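Local atomic coordinates of Ufm1-specific protease (Caenorhabditis elegans, PDB entry 5EJJ), a protein that acts as a thiol protease that cleaves the peptide bond at the C-terminal glycine of the ubiquitin-like modifier Ufm1, releasing it from its targets. Residues G170-E175 with Q183-K188; F249-S252 with K258-R261; A281-T286 with D312-N317; S330-L335 with T374-Y379; T403-F408 with E456-E461. All coordinates share one frame; numbering follows the deposited sequence.

Contact 1: residues G170-E175 with Q183-K188; sequences GLVIRE and QKYLDK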
# COMPACT_ATOMS: atom_id res chain seq x y z
N GLY A 170 -20.60 12.52 15.78
CA GLY A 170 -21.06 13.90 15.73
C GLY A 170 -20.01 14.85 15.18
O GLY A 170 -19.73 15.93 15.73
N LEU A 171 -19.42 14.42 14.07
CA LEU A 171 -18.37 15.16 13.40
C LEU A 171 -18.93 15.78 12.14
O LEU A 171 -19.63 15.12 11.36
CB LEU A 171 -17.24 14.19 13.06
CG LEU A 171 -16.57 13.62 14.30
CD1 LEU A 171 -15.43 12.71 13.92
CD2 LEU A 171 -16.10 14.80 15.12
N VAL A 172 -18.62 17.05 11.93
CA VAL A 172 -19.04 17.70 10.71
C VAL A 172 -17.89 18.53 10.12
O VAL A 172 -17.32 19.40 10.78
CB VAL A 172 -20.37 18.51 10.90
CG1 VAL A 172 -20.27 19.46 12.06
CG2 VAL A 172 -20.75 19.27 9.66
N ILE A 173 -17.54 18.23 8.87
CA ILE A 173 -16.66 19.11 8.11
C ILE A 173 -17.46 19.85 7.04
O ILE A 173 -18.22 19.25 6.27
CB ILE A 173 -15.47 18.36 7.48
CG1 ILE A 173 -14.73 17.57 8.55
CG2 ILE A 173 -14.50 19.33 6.79
CD1 ILE A 173 -13.99 16.41 7.98
N ARG A 174 -17.27 21.16 6.99
CA ARG A 174 -18.14 22.04 6.23
C ARG A 174 -17.39 23.34 6.17
O ARG A 174 -16.55 23.58 7.02
CB ARG A 174 -19.44 22.24 7.00
CG ARG A 174 -20.68 22.60 6.17
CD ARG A 174 -21.82 23.13 7.08
NE ARG A 174 -21.25 24.11 8.01
CZ ARG A 174 -20.97 23.87 9.30
NH1 ARG A 174 -21.22 22.68 9.85
NH2 ARG A 174 -20.43 24.84 10.03
N GLU A 175 -17.67 24.16 5.17
CA GLU A 175 -17.06 25.48 5.07
C GLU A 175 -17.47 26.30 6.29
O GLU A 175 -18.47 25.98 6.94
CB GLU A 175 -17.47 26.17 3.77
CG GLU A 175 -16.71 27.44 3.44
CD GLU A 175 -17.46 28.31 2.43
OE1 GLU A 175 -18.67 28.05 2.17
OE2 GLU A 175 -16.85 29.26 1.89
N GLN A 183 -10.42 24.25 16.85
CA GLN A 183 -9.07 23.70 16.94
C GLN A 183 -9.01 22.22 17.36
O GLN A 183 -9.96 21.70 17.96
CB GLN A 183 -8.25 24.53 17.91
CG GLN A 183 -8.20 25.99 17.51
CD GLN A 183 -7.51 26.18 16.18
OE1 GLN A 183 -6.57 25.44 15.86
NE2 GLN A 183 -7.97 27.15 15.38
N LYS A 184 -7.91 21.56 17.03
CA LYS A 184 -7.69 20.16 17.46
C LYS A 184 -8.87 19.23 17.15
O LYS A 184 -9.10 18.23 17.86
CB LYS A 184 -7.37 20.11 18.95
CG LYS A 184 -6.49 21.27 19.41
CD LYS A 184 -5.12 20.82 19.86
CE LYS A 184 -4.12 21.99 19.79
NZ LYS A 184 -3.00 21.75 18.81
N TYR A 185 -9.59 19.54 16.06
CA TYR A 185 -10.91 19.00 15.83
C TYR A 185 -11.00 17.47 15.81
O TYR A 185 -12.01 16.93 16.23
CB TYR A 185 -11.58 19.64 14.61
CG TYR A 185 -13.04 19.26 14.44
CD1 TYR A 185 -13.43 18.36 13.46
CD2 TYR A 185 -14.03 19.80 15.25
CE1 TYR A 185 -14.76 17.99 13.30
CE2 TYR A 185 -15.36 19.44 15.09
CZ TYR A 185 -15.72 18.53 14.11
OH TYR A 185 -17.05 18.15 13.94
N LEU A 186 -9.97 16.77 15.36
CA LEU A 186 -10.04 15.29 15.42
C LEU A 186 -8.90 14.61 16.18
O LEU A 186 -8.69 13.39 16.01
CB LEU A 186 -10.14 14.63 14.03
CG LEU A 186 -11.25 14.89 13.02
CD1 LEU A 186 -10.97 16.21 12.35
CD2 LEU A 186 -11.24 13.79 11.99
N ASP A 187 -8.19 15.39 17.00
CA ASP A 187 -7.01 14.89 17.70
C ASP A 187 -7.23 13.55 18.39
O ASP A 187 -6.36 12.68 18.34
CB ASP A 187 -6.51 15.91 18.69
CG ASP A 187 -5.78 17.03 18.02
OD1 ASP A 187 -5.90 17.14 16.78
OD2 ASP A 187 -5.09 17.81 18.72
N LYS A 188 -8.39 13.40 19.01
CA LYS A 188 -8.79 12.12 19.58
C LYS A 188 -8.55 10.95 18.61
O LYS A 188 -8.16 9.86 19.03
CB LYS A 188 -10.26 12.19 20.04
CG LYS A 188 -10.94 10.83 20.16
CD LYS A 188 -12.28 10.90 20.90
CE LYS A 188 -13.34 11.72 20.15
NZ LYS A 188 -14.74 11.19 20.35
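Tyr185 leaves its turn with CG anti to the backbone N (chi1 -172°), and this carries the phenol across to the backbone of Leu171 and Val172. Leu171 CG lies beside its own N, anti to the carbonyl carbon (chi1 -65°), and CD2 comes within 3.9 Å of Tyr185 CZ. The two side chains run past each other in opposite senses, and the methyl meets the ring obliquely. The polar link is nearly straight: Val172 N donates to Tyr185 OH at 2.8 Å, 169° at the hydrogen. The donor lies in the ring plane, at the hydroxyl edge. Val172 CB points away from the turn, yet CG1 still flanks the hydroxyl, 4.0 Å from Tyr185 OH. The turn is type I, closed by Asp187 N to Lys184 O at 3.1 Å. Strand 171-173 is one of the two outer strands of a five-stranded mixed sheet; Ile173 bonds through its backbone to Tyr164, and a G1 bulge, with Gly170 and Leu171 facing Asn166, lies at the Gly170 end of the pairing. Tyr185 thus takes up an edge N-H. Leu171 and Ile173 rest on Phe202 of strand 199-205, while Tyr185 and Leu186 meet Ser253 and Leu256 of helix 253-280.

Contact 2: residues F249-S252 with K258-R261; sequences FGDS and KRSR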
# COMPACT_ATOMS: atom_id res chain seq x y z
N PHE A 249 -2.76 15.05 13.35
CA PHE A 249 -2.95 15.45 14.73
C PHE A 249 -2.63 16.93 14.88
O PHE A 249 -1.55 17.38 14.47
CB PHE A 249 -2.09 14.60 15.66
CG PHE A 249 -2.11 15.06 17.10
CD1 PHE A 249 -3.04 14.55 18.00
CD2 PHE A 249 -1.17 15.97 17.57
CE1 PHE A 249 -3.05 14.96 19.33
CE2 PHE A 249 -1.18 16.38 18.87
CZ PHE A 249 -2.13 15.88 19.76
N GLY A 250 -3.58 17.68 15.41
CA GLY A 250 -3.37 19.07 15.73
C GLY A 250 -3.99 20.08 14.79
O GLY A 250 -3.85 21.28 15.03
N ASP A 251 -4.66 19.65 13.73
CA ASP A 251 -5.27 20.65 12.83
C ASP A 251 -6.74 20.96 13.08
O ASP A 251 -7.48 20.13 13.63
CB ASP A 251 -4.96 20.45 11.33
CG ASP A 251 -5.19 19.02 10.86
OD1 ASP A 251 -4.56 18.63 9.85
OD2 ASP A 251 -5.98 18.28 11.48
N SER A 252 -7.13 22.17 12.69
CA SER A 252 -8.44 22.73 13.00
C SER A 252 -9.44 22.32 11.97
O SER A 252 -9.09 22.14 10.81
CB SER A 252 -8.37 24.27 13.04
OG SER A 252 -8.36 24.86 11.74
N LYS A 258 -10.33 22.67 4.04
CA LYS A 258 -9.52 22.96 2.87
C LYS A 258 -8.92 21.68 2.27
O LYS A 258 -8.76 21.59 1.06
CB LYS A 258 -8.44 23.99 3.16
CG LYS A 258 -8.92 25.16 4.01
CD LYS A 258 -8.24 26.48 3.63
CE LYS A 258 -8.87 27.09 2.36
NZ LYS A 258 -8.80 28.60 2.30
N ARG A 259 -8.61 20.68 3.09
CA ARG A 259 -8.04 19.44 2.56
C ARG A 259 -9.03 18.57 1.81
O ARG A 259 -8.74 18.10 0.71
CB ARG A 259 -7.33 18.63 3.63
CG ARG A 259 -5.84 18.91 3.65
CD ARG A 259 -5.03 17.76 4.21
NE ARG A 259 -5.14 17.68 5.66
CZ ARG A 259 -4.57 18.53 6.49
NH1 ARG A 259 -3.86 19.56 6.03
NH2 ARG A 259 -4.73 18.36 7.79
N SER A 260 -10.20 18.37 2.40
CA SER A 260 -11.28 17.57 1.82
C SER A 260 -11.61 18.09 0.43
O SER A 260 -11.90 17.34 -0.49
CB SER A 260 -12.52 17.75 2.67
OG SER A 260 -12.99 19.08 2.45
N ARG A 261 -11.59 19.41 0.31
CA ARG A 261 -11.98 20.05 -0.92
C ARG A 261 -10.93 19.81 -1.98
O ARG A 261 -11.26 19.34 -3.07
CB ARG A 261 -12.15 21.53 -0.67
CG ARG A 261 -12.86 22.23 -1.75
CD ARG A 261 -12.80 23.72 -1.60
NE ARG A 261 -13.37 24.30 -2.81
CZ ARG A 261 -12.64 24.77 -3.82
NH1 ARG A 261 -11.31 24.78 -3.75
NH2 ARG A 261 -13.27 25.25 -4.90
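Asp251 and Arg259 face each other across the connection from strand 235-247 into helix 253-280, the acid in the linking loop and the base nearly two turns into the helix. They form a salt bridge between Asp251 OD1 and Arg259 NH2. The two atoms are modelled too close together, so the detail of the bridge is doubtful. As built, the side chains come from opposite directions. The carboxylate sits at the rim of the guanidinium, with Asp251 CG close to that plane, and the two flat groups are turned 36° from each other. Asp251 CG stands between its own backbone N and carbonyl carbon, while the arginine chain is bent at chi3. Between the two lies the helix start. Ser252 is the N-cap: its OG makes a weak hydrogen bond with Leu254 N, and its own N is hydrogen-bonded to Asp255 OD2. Behind the arginine, NE is hydrogen-bonded to Pro246 O and the side chain lies against Phe245, both residues of strand 235-247, which places the NE end of the arginine against the strand. On the loop side, the positive phi of Gly250 (104°) turns the chain just ahead of Asp251.

Contact 3: residues A281-T286 with D312-N317; sequences AGRGVT and DNEQRN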
# COMPACT_ATOMS: atom_id res chain seq x y z
N ALA A 281 -7.13 7.83 -27.34
CA ALA A 281 -6.56 6.55 -27.74
C ALA A 281 -7.62 5.77 -28.49
O ALA A 281 -7.39 4.63 -28.91
CB ALA A 281 -6.08 5.78 -26.52
N GLY A 282 -8.79 6.39 -28.66
CA GLY A 282 -9.95 5.73 -29.21
C GLY A 282 -10.26 4.43 -28.50
O GLY A 282 -10.36 3.38 -29.11
N ARG A 283 -10.39 4.50 -27.18
CA ARG A 283 -10.90 3.37 -26.40
C ARG A 283 -12.31 3.74 -25.94
O ARG A 283 -12.95 3.00 -25.18
CB ARG A 283 -10.00 3.06 -25.20
CG ARG A 283 -8.62 2.55 -25.59
CD ARG A 283 -7.79 2.14 -24.38
NE ARG A 283 -6.70 3.07 -24.12
CZ ARG A 283 -5.43 2.87 -24.45
NH1 ARG A 283 -5.07 1.74 -25.06
NH2 ARG A 283 -4.52 3.81 -24.18
N GLY A 284 -12.77 4.89 -26.41
CA GLY A 284 -14.11 5.36 -26.11
C GLY A 284 -14.17 6.10 -24.80
O GLY A 284 -13.13 6.39 -24.20
N VAL A 285 -15.39 6.43 -24.35
CA VAL A 285 -15.58 6.97 -23.01
C VAL A 285 -15.80 5.83 -22.03
O VAL A 285 -16.80 5.14 -22.05
CB VAL A 285 -16.73 7.94 -22.94
CG1 VAL A 285 -16.99 8.31 -21.50
CG2 VAL A 285 -16.40 9.18 -23.74
N THR A 286 -14.82 5.68 -21.16
CA THR A 286 -14.72 4.59 -20.22
C THR A 286 -15.20 5.05 -18.85
O THR A 286 -15.00 6.20 -18.46
CB THR A 286 -13.23 4.22 -20.07
OG1 THR A 286 -12.68 3.94 -21.37
CG2 THR A 286 -13.00 3.02 -19.09
N ASP A 312 -8.10 -6.01 -20.74
CA ASP A 312 -7.11 -6.49 -19.77
C ASP A 312 -5.70 -6.08 -20.17
O ASP A 312 -4.87 -5.72 -19.33
CB ASP A 312 -7.17 -8.01 -19.60
CG ASP A 312 -8.40 -8.46 -18.83
OD1 ASP A 312 -9.46 -8.67 -19.46
OD2 ASP A 312 -8.29 -8.60 -17.60
N ASN A 313 -5.42 -6.11 -21.46
CA ASN A 313 -4.10 -5.76 -21.91
C ASN A 313 -3.86 -4.27 -21.81
O ASN A 313 -2.78 -3.82 -21.42
CB ASN A 313 -3.86 -6.21 -23.34
CG ASN A 313 -2.39 -6.25 -23.68
OD1 ASN A 313 -1.66 -7.09 -23.15
ND2 ASN A 313 -1.94 -5.34 -24.55
N GLU A 314 -4.88 -3.50 -22.17
CA GLU A 314 -4.74 -2.06 -22.16
C GLU A 314 -4.56 -1.57 -20.72
O GLU A 314 -3.88 -0.58 -20.48
CB GLU A 314 -5.95 -1.41 -22.84
CG GLU A 314 -5.90 -1.49 -24.35
CD GLU A 314 -7.21 -1.06 -25.00
OE1 GLU A 314 -8.26 -1.12 -24.31
OE2 GLU A 314 -7.17 -0.66 -26.19
N GLN A 315 -5.16 -2.30 -19.78
CA GLN A 315 -4.97 -2.03 -18.38
C GLN A 315 -3.54 -2.31 -17.91
O GLN A 315 -2.92 -1.47 -17.27
CB GLN A 315 -5.96 -2.81 -17.54
CG GLN A 315 -7.39 -2.38 -17.81
CD GLN A 315 -8.34 -2.84 -16.72
OE1 GLN A 315 -7.97 -2.92 -15.55
NE2 GLN A 315 -9.58 -3.15 -17.11
N ARG A 316 -3.02 -3.49 -18.25
CA ARG A 316 -1.64 -3.83 -17.92
C ARG A 316 -0.67 -2.76 -18.40
O ARG A 316 0.28 -2.43 -17.71
CB ARG A 316 -1.25 -5.17 -18.54
CG ARG A 316 -0.28 -6.00 -17.68
CD ARG A 316 0.17 -7.29 -18.38
NE ARG A 316 1.39 -7.08 -19.16
CZ ARG A 316 2.58 -7.52 -18.77
NH1 ARG A 316 2.69 -8.20 -17.63
NH2 ARG A 316 3.66 -7.29 -19.52
N ASN A 317 -0.90 -2.23 -19.60
CA ASN A 317 0.01 -1.23 -20.16
C ASN A 317 -0.01 0.07 -19.38
O ASN A 317 0.99 0.82 -19.35
CB ASN A 317 -0.34 -0.95 -21.62
CG ASN A 317 0.18 -2.00 -22.57
OD1 ASN A 317 0.61 -3.08 -22.14
ND2 ASN A 317 0.15 -1.69 -23.86
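Arg283 NH1 reaches Glu314 OE2 at 3.4 Å, a weak but straight hydrogen bond (168° at the hydrogen) within a salt bridge. The oxygen lies at the edge of the guanidinium, near its plane, but the carboxylate itself stands almost upright against that plane, 85° away, so a single N-H is used rather than a two-pronged grip. The side chains slide past each other in opposite directions, and the methylenes of the arginine run beside the carboxylate, with Arg283 CD nearest to Glu314 OE1. A bend at chi3 (-109°) turns the guanidinium back over Ala281 CB, which covers part of one face, and a cation-pi contact with Trp310 holds it further. The backbone of Glu314 is held at the start of helix 312-325 by Thr311 OG1 on its N. Arg283 follows directly on the Schellman motif at Gly282 that closes helix 253-280, so the bridge ties the end of one helix to the beginning of another at the protein surface. Chemically, the arginine, and possibly the nearby start of the helix, would favour the ionised form of the acid, although the long NH1 to OE2 distance suggests only a modest electrostatic tie.

Contact 4: residues S330-L335 with T374-Y379; sequences SSKPVL and TVNGPY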
# COMPACT_ATOMS: atom_id res chain seq x y z
N SER A 330 9.75 -2.50 -10.89
CA SER A 330 9.21 -3.36 -11.96
C SER A 330 9.22 -4.86 -11.68
O SER A 330 8.64 -5.65 -12.40
CB SER A 330 9.96 -3.09 -13.25
OG SER A 330 11.35 -3.26 -13.04
N SER A 331 9.87 -5.25 -10.60
CA SER A 331 9.98 -6.65 -10.24
C SER A 331 8.68 -7.31 -9.78
O SER A 331 8.64 -8.53 -9.61
CB SER A 331 11.01 -6.79 -9.11
OG SER A 331 10.47 -6.32 -7.88
N LYS A 332 7.62 -6.53 -9.56
CA LYS A 332 6.39 -7.05 -8.94
C LYS A 332 5.18 -6.12 -9.09
O LYS A 332 5.34 -4.94 -9.42
CB LYS A 332 6.64 -7.37 -7.45
CG LYS A 332 7.14 -6.20 -6.61
CD LYS A 332 7.49 -6.63 -5.18
CE LYS A 332 7.75 -5.39 -4.31
NZ LYS A 332 7.91 -5.70 -2.86
N PRO A 333 3.96 -6.64 -8.84
CA PRO A 333 2.79 -5.76 -8.93
C PRO A 333 2.67 -4.79 -7.75
O PRO A 333 3.02 -5.10 -6.61
CB PRO A 333 1.61 -6.74 -8.94
CG PRO A 333 2.08 -7.93 -8.24
CD PRO A 333 3.56 -8.03 -8.56
N VAL A 334 2.15 -3.60 -8.06
CA VAL A 334 1.89 -2.58 -7.05
C VAL A 334 0.46 -2.04 -7.15
O VAL A 334 -0.14 -1.73 -6.14
CB VAL A 334 2.90 -1.41 -7.16
CG1 VAL A 334 2.66 -0.40 -6.08
CG2 VAL A 334 4.31 -1.94 -7.07
N LEU A 335 -0.11 -1.97 -8.37
CA LEU A 335 -1.36 -1.24 -8.59
C LEU A 335 -2.52 -2.11 -9.06
O LEU A 335 -3.38 -1.65 -9.81
CB LEU A 335 -1.15 -0.14 -9.62
CG LEU A 335 -0.06 0.88 -9.29
CD1 LEU A 335 0.14 1.79 -10.47
CD2 LEU A 335 -0.45 1.68 -8.06
N THR A 374 12.22 -10.18 7.38
CA THR A 374 10.82 -10.36 7.65
C THR A 374 10.11 -10.66 6.35
O THR A 374 10.72 -10.65 5.28
CB THR A 374 10.24 -9.09 8.30
OG1 THR A 374 8.88 -9.31 8.68
CG2 THR A 374 10.30 -7.92 7.31
N VAL A 375 8.81 -10.95 6.44
CA VAL A 375 7.99 -11.21 5.27
C VAL A 375 7.88 -9.93 4.44
O VAL A 375 7.92 -8.83 4.98
CB VAL A 375 6.59 -11.72 5.69
CG1 VAL A 375 5.75 -10.59 6.26
CG2 VAL A 375 5.88 -12.37 4.52
N ASN A 376 7.75 -10.10 3.13
CA ASN A 376 7.88 -8.99 2.19
C ASN A 376 6.70 -8.04 2.03
O ASN A 376 6.86 -6.84 2.16
CB ASN A 376 8.28 -9.51 0.83
CG ASN A 376 8.79 -8.43 -0.07
OD1 ASN A 376 8.46 -8.39 -1.26
ND2 ASN A 376 9.59 -7.52 0.50
N GLY A 377 5.52 -8.57 1.70
CA GLY A 377 4.34 -7.73 1.57
C GLY A 377 3.35 -7.86 2.73
O GLY A 377 3.74 -8.24 3.83
N PRO A 378 2.07 -7.53 2.49
CA PRO A 378 0.98 -7.76 3.46
C PRO A 378 0.26 -9.13 3.32
O PRO A 378 0.35 -9.76 2.26
CB PRO A 378 -0.00 -6.63 3.12
CG PRO A 378 0.11 -6.52 1.66
CD PRO A 378 1.61 -6.72 1.35
N TYR A 379 -0.46 -9.54 4.36
CA TYR A 379 -1.19 -10.81 4.40
C TYR A 379 -2.31 -10.65 5.44
O TYR A 379 -2.32 -9.66 6.17
CB TYR A 379 -0.25 -11.94 4.86
CG TYR A 379 0.35 -11.62 6.21
CD1 TYR A 379 -0.28 -12.00 7.38
CD2 TYR A 379 1.52 -10.88 6.31
CE1 TYR A 379 0.23 -11.68 8.61
CE2 TYR A 379 2.05 -10.55 7.54
CZ TYR A 379 1.40 -10.94 8.69
OH TYR A 379 1.93 -10.61 9.92
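Lys332 NZ donates to Asn376 OD1 at 3.2 Å, one charged hydrogen bond between two loops. It joins a loop that follows helix 312-325, in the UfSP2 N-terminal region, to the loop just after strand 371-374, in the peptidase C78 region, and so bridges the non-catalytic and protease parts of the chain at the surface. The lysine sets out with CG between its backbone N and carbonyl carbon (chi1 57°) and then runs fully extended, which gives it the length to cross. Asn376 comes from the opposite direction, its CG anti to the backbone N. The ammonium meets the amide oxygen at an angle of 124° at OD1, tilted 30° from the carbonyl plane. Each end has its own footing. Lys332 also touches Tyr413, and the next residue's carbonyl, Pro333 O, is hydrogen-bonded to Gln339 NE2. The backbone of Asn376 pairs with Gly488, and just beside it Val375 packs on Trp407 of helix 396-409. Little else touches between these loops, and Asn376 is solvent-exposed, so the bond probably competes with water. The amide presents its oxygen to the charge: Asn376 ND2 stays 4.2 Å from Lys332 NZ, a full ångström farther than Asn376 OD1.

Contact 5: residues T403-F408 with E456-E461; sequences TIWSWF and ELLKLE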
# COMPACT_ATOMS: atom_id res chain seq x y z
N THR A 403 -3.68 -18.16 5.20
CA THR A 403 -2.74 -17.07 5.34
C THR A 403 -1.86 -16.96 4.09
O THR A 403 -1.84 -15.94 3.44
CB THR A 403 -1.87 -17.21 6.58
OG1 THR A 403 -2.69 -17.08 7.75
CG2 THR A 403 -0.80 -16.14 6.59
N ILE A 404 -1.17 -18.03 3.72
CA ILE A 404 -0.35 -17.98 2.51
C ILE A 404 -1.17 -17.51 1.31
O ILE A 404 -0.67 -16.83 0.42
CB ILE A 404 0.31 -19.34 2.21
CG1 ILE A 404 1.25 -19.73 3.34
CG2 ILE A 404 1.09 -19.32 0.90
CD1 ILE A 404 1.82 -21.09 3.18
N TRP A 405 -2.46 -17.85 1.30
CA TRP A 405 -3.29 -17.49 0.16
C TRP A 405 -3.52 -16.00 0.18
O TRP A 405 -3.30 -15.31 -0.82
CB TRP A 405 -4.62 -18.23 0.16
CG TRP A 405 -5.40 -18.05 -1.13
CD1 TRP A 405 -6.07 -16.93 -1.52
CD2 TRP A 405 -5.57 -19.00 -2.18
NE1 TRP A 405 -6.65 -17.13 -2.74
CE2 TRP A 405 -6.36 -18.39 -3.17
CE3 TRP A 405 -5.15 -20.32 -2.38
CZ2 TRP A 405 -6.73 -19.05 -4.35
CZ3 TRP A 405 -5.52 -20.97 -3.54
CH2 TRP A 405 -6.31 -20.34 -4.51
N SER A 406 -3.96 -15.50 1.33
CA SER A 406 -4.27 -14.09 1.48
C SER A 406 -3.09 -13.23 1.06
O SER A 406 -3.27 -12.16 0.47
CB SER A 406 -4.69 -13.79 2.91
OG SER A 406 -3.57 -13.63 3.75
N TRP A 407 -1.87 -13.70 1.33
CA TRP A 407 -0.70 -12.94 0.91
C TRP A 407 -0.69 -12.80 -0.60
O TRP A 407 -0.29 -11.76 -1.12
CB TRP A 407 0.59 -13.59 1.39
CG TRP A 407 1.85 -12.86 1.03
CD1 TRP A 407 2.61 -12.12 1.86
CD2 TRP A 407 2.51 -12.83 -0.25
NE1 TRP A 407 3.70 -11.61 1.19
CE2 TRP A 407 3.66 -12.04 -0.11
CE3 TRP A 407 2.23 -13.40 -1.50
CZ2 TRP A 407 4.53 -11.79 -1.17
CZ3 TRP A 407 3.11 -13.14 -2.55
CH2 TRP A 407 4.24 -12.36 -2.38
N PHE A 408 -1.13 -13.82 -1.32
CA PHE A 408 -1.12 -13.76 -2.78
C PHE A 408 -2.17 -12.81 -3.40
O PHE A 408 -1.97 -12.28 -4.51
CB PHE A 408 -1.15 -15.16 -3.40
CG PHE A 408 0.20 -15.82 -3.48
CD1 PHE A 408 0.64 -16.66 -2.46
CD2 PHE A 408 1.05 -15.58 -4.56
CE1 PHE A 408 1.89 -17.25 -2.52
CE2 PHE A 408 2.31 -16.16 -4.63
CZ PHE A 408 2.74 -16.99 -3.60
N GLU A 456 -2.43 -26.42 -7.90
CA GLU A 456 -3.48 -26.53 -8.89
C GLU A 456 -4.68 -25.63 -8.64
O GLU A 456 -5.59 -25.57 -9.47
CB GLU A 456 -3.91 -27.99 -9.10
CG GLU A 456 -4.64 -28.62 -7.94
CD GLU A 456 -4.87 -30.09 -8.17
OE1 GLU A 456 -4.26 -30.63 -9.12
OE2 GLU A 456 -5.64 -30.71 -7.40
N LEU A 457 -4.70 -24.92 -7.52
CA LEU A 457 -5.63 -23.81 -7.39
C LEU A 457 -4.97 -22.50 -7.82
O LEU A 457 -5.65 -21.52 -8.10
CB LEU A 457 -6.21 -23.69 -5.98
CG LEU A 457 -7.06 -24.87 -5.52
CD1 LEU A 457 -7.90 -24.53 -4.28
CD2 LEU A 457 -7.92 -25.35 -6.67
N LEU A 458 -3.64 -22.49 -7.91
CA LEU A 458 -2.92 -21.26 -8.18
C LEU A 458 -1.78 -21.38 -9.18
O LEU A 458 -1.07 -20.41 -9.38
CB LEU A 458 -2.37 -20.67 -6.89
CG LEU A 458 -3.39 -19.98 -5.99
CD1 LEU A 458 -2.71 -19.37 -4.77
CD2 LEU A 458 -4.17 -18.95 -6.77
N LYS A 459 -1.62 -22.55 -9.79
CA LYS A 459 -0.49 -22.78 -10.70
C LYS A 459 0.79 -22.28 -10.04
O LYS A 459 1.55 -21.50 -10.61
CB LYS A 459 -0.70 -22.09 -12.06
CG LYS A 459 -0.33 -22.94 -13.30
CD LYS A 459 1.12 -23.48 -13.25
CE LYS A 459 1.15 -25.02 -13.25
NZ LYS A 459 2.42 -25.62 -12.70
N LEU A 460 0.99 -22.71 -8.80
CA LEU A 460 1.98 -22.09 -7.94
C LEU A 460 3.04 -23.09 -7.48
O LEU A 460 2.73 -24.11 -6.86
CB LEU A 460 1.26 -21.47 -6.74
CG LEU A 460 1.96 -20.35 -5.99
CD1 LEU A 460 2.52 -19.34 -6.98
CD2 LEU A 460 0.96 -19.70 -5.04
N GLU A 461 4.29 -22.76 -7.79
CA GLU A 461 5.40 -23.63 -7.46
C GLU A 461 5.99 -23.34 -6.07
O GLU A 461 6.14 -22.18 -5.68
CB GLU A 461 6.48 -23.49 -8.54
CG GLU A 461 7.63 -24.47 -8.38
CD GLU A 461 8.90 -23.99 -9.04
OE1 GLU A 461 8.80 -23.29 -10.08
OE2 GLU A 461 10.00 -24.29 -8.50
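Trp405 and Leu458 mark the nearest approach of the two backbones, their CA atoms 9.2 Å apart. Residues 403-408 are helical, while 456-461 runs off the end of helix 447-457, and Lys459, with positive phi (46°), turns the chain so that Leu457, Leu458 and Leu460 all point at the first helix. Within that helix Thr403 O accepts twice, from Trp407 N at 3.1 Å and from Ser406 OG at 2.9 Å, the hydroxyl arriving in the carbonyl plane on a lone pair. The interface itself is apolar. Leu458 lies over one face of the indole, with CD1 3.5 Å from the centroid of the six-membered ring of Trp405, a CH-pi contact 15° off the ring normal. Leu457 comes instead to the rim, its CB near the ring plane and 3.7 Å from Trp405 CH2. The second CH-pi pair is Leu460 CD2 on Phe408, 3.6 Å from the ring centroid; Trp407 CE3 covers the opposite face, leaving the phenyl ring sandwiched. Trp405 NE1 points to another partner, hydrogen-bonded to Lys416 O, which fixes the turn of the indole. Helix 396-409 starts at Cys396, probably the catalytic cysteine, as in other clan CA papain-like proteases, and these leucines cover its later turns. Trp405 also meets Val418 and Pro419, Leu458 touches Thr414, and Ile404 and Phe408 lean on Pro557 of strand 552-557.

Contacts 1 and 2 form one patch, their centres about 8 Å apart: Asp187 OD1 lies 2.7 Å from Gly250 N and Tyr185 N 3.3 Å from Asp251 O, both probable hydrogen bonds. Helix 253-280 then leads from contact 2 toward contact 3, about 36 Å away between centres. Contacts 4 and 5 meet at Trp407, with Pro378 O 3.3 Å from Trp407 CD1, and lie about 14 Å apart between centres. Contact 4, whose segments come from the N-terminal and the protease regions, lies about 25 Å from contact 3 between centres, while contacts 1 and 5 lie on opposite sides of the chain's centre, about 43 Å apart between centres. None is at the probable active site, although contact 5 shares its helix with Cys396.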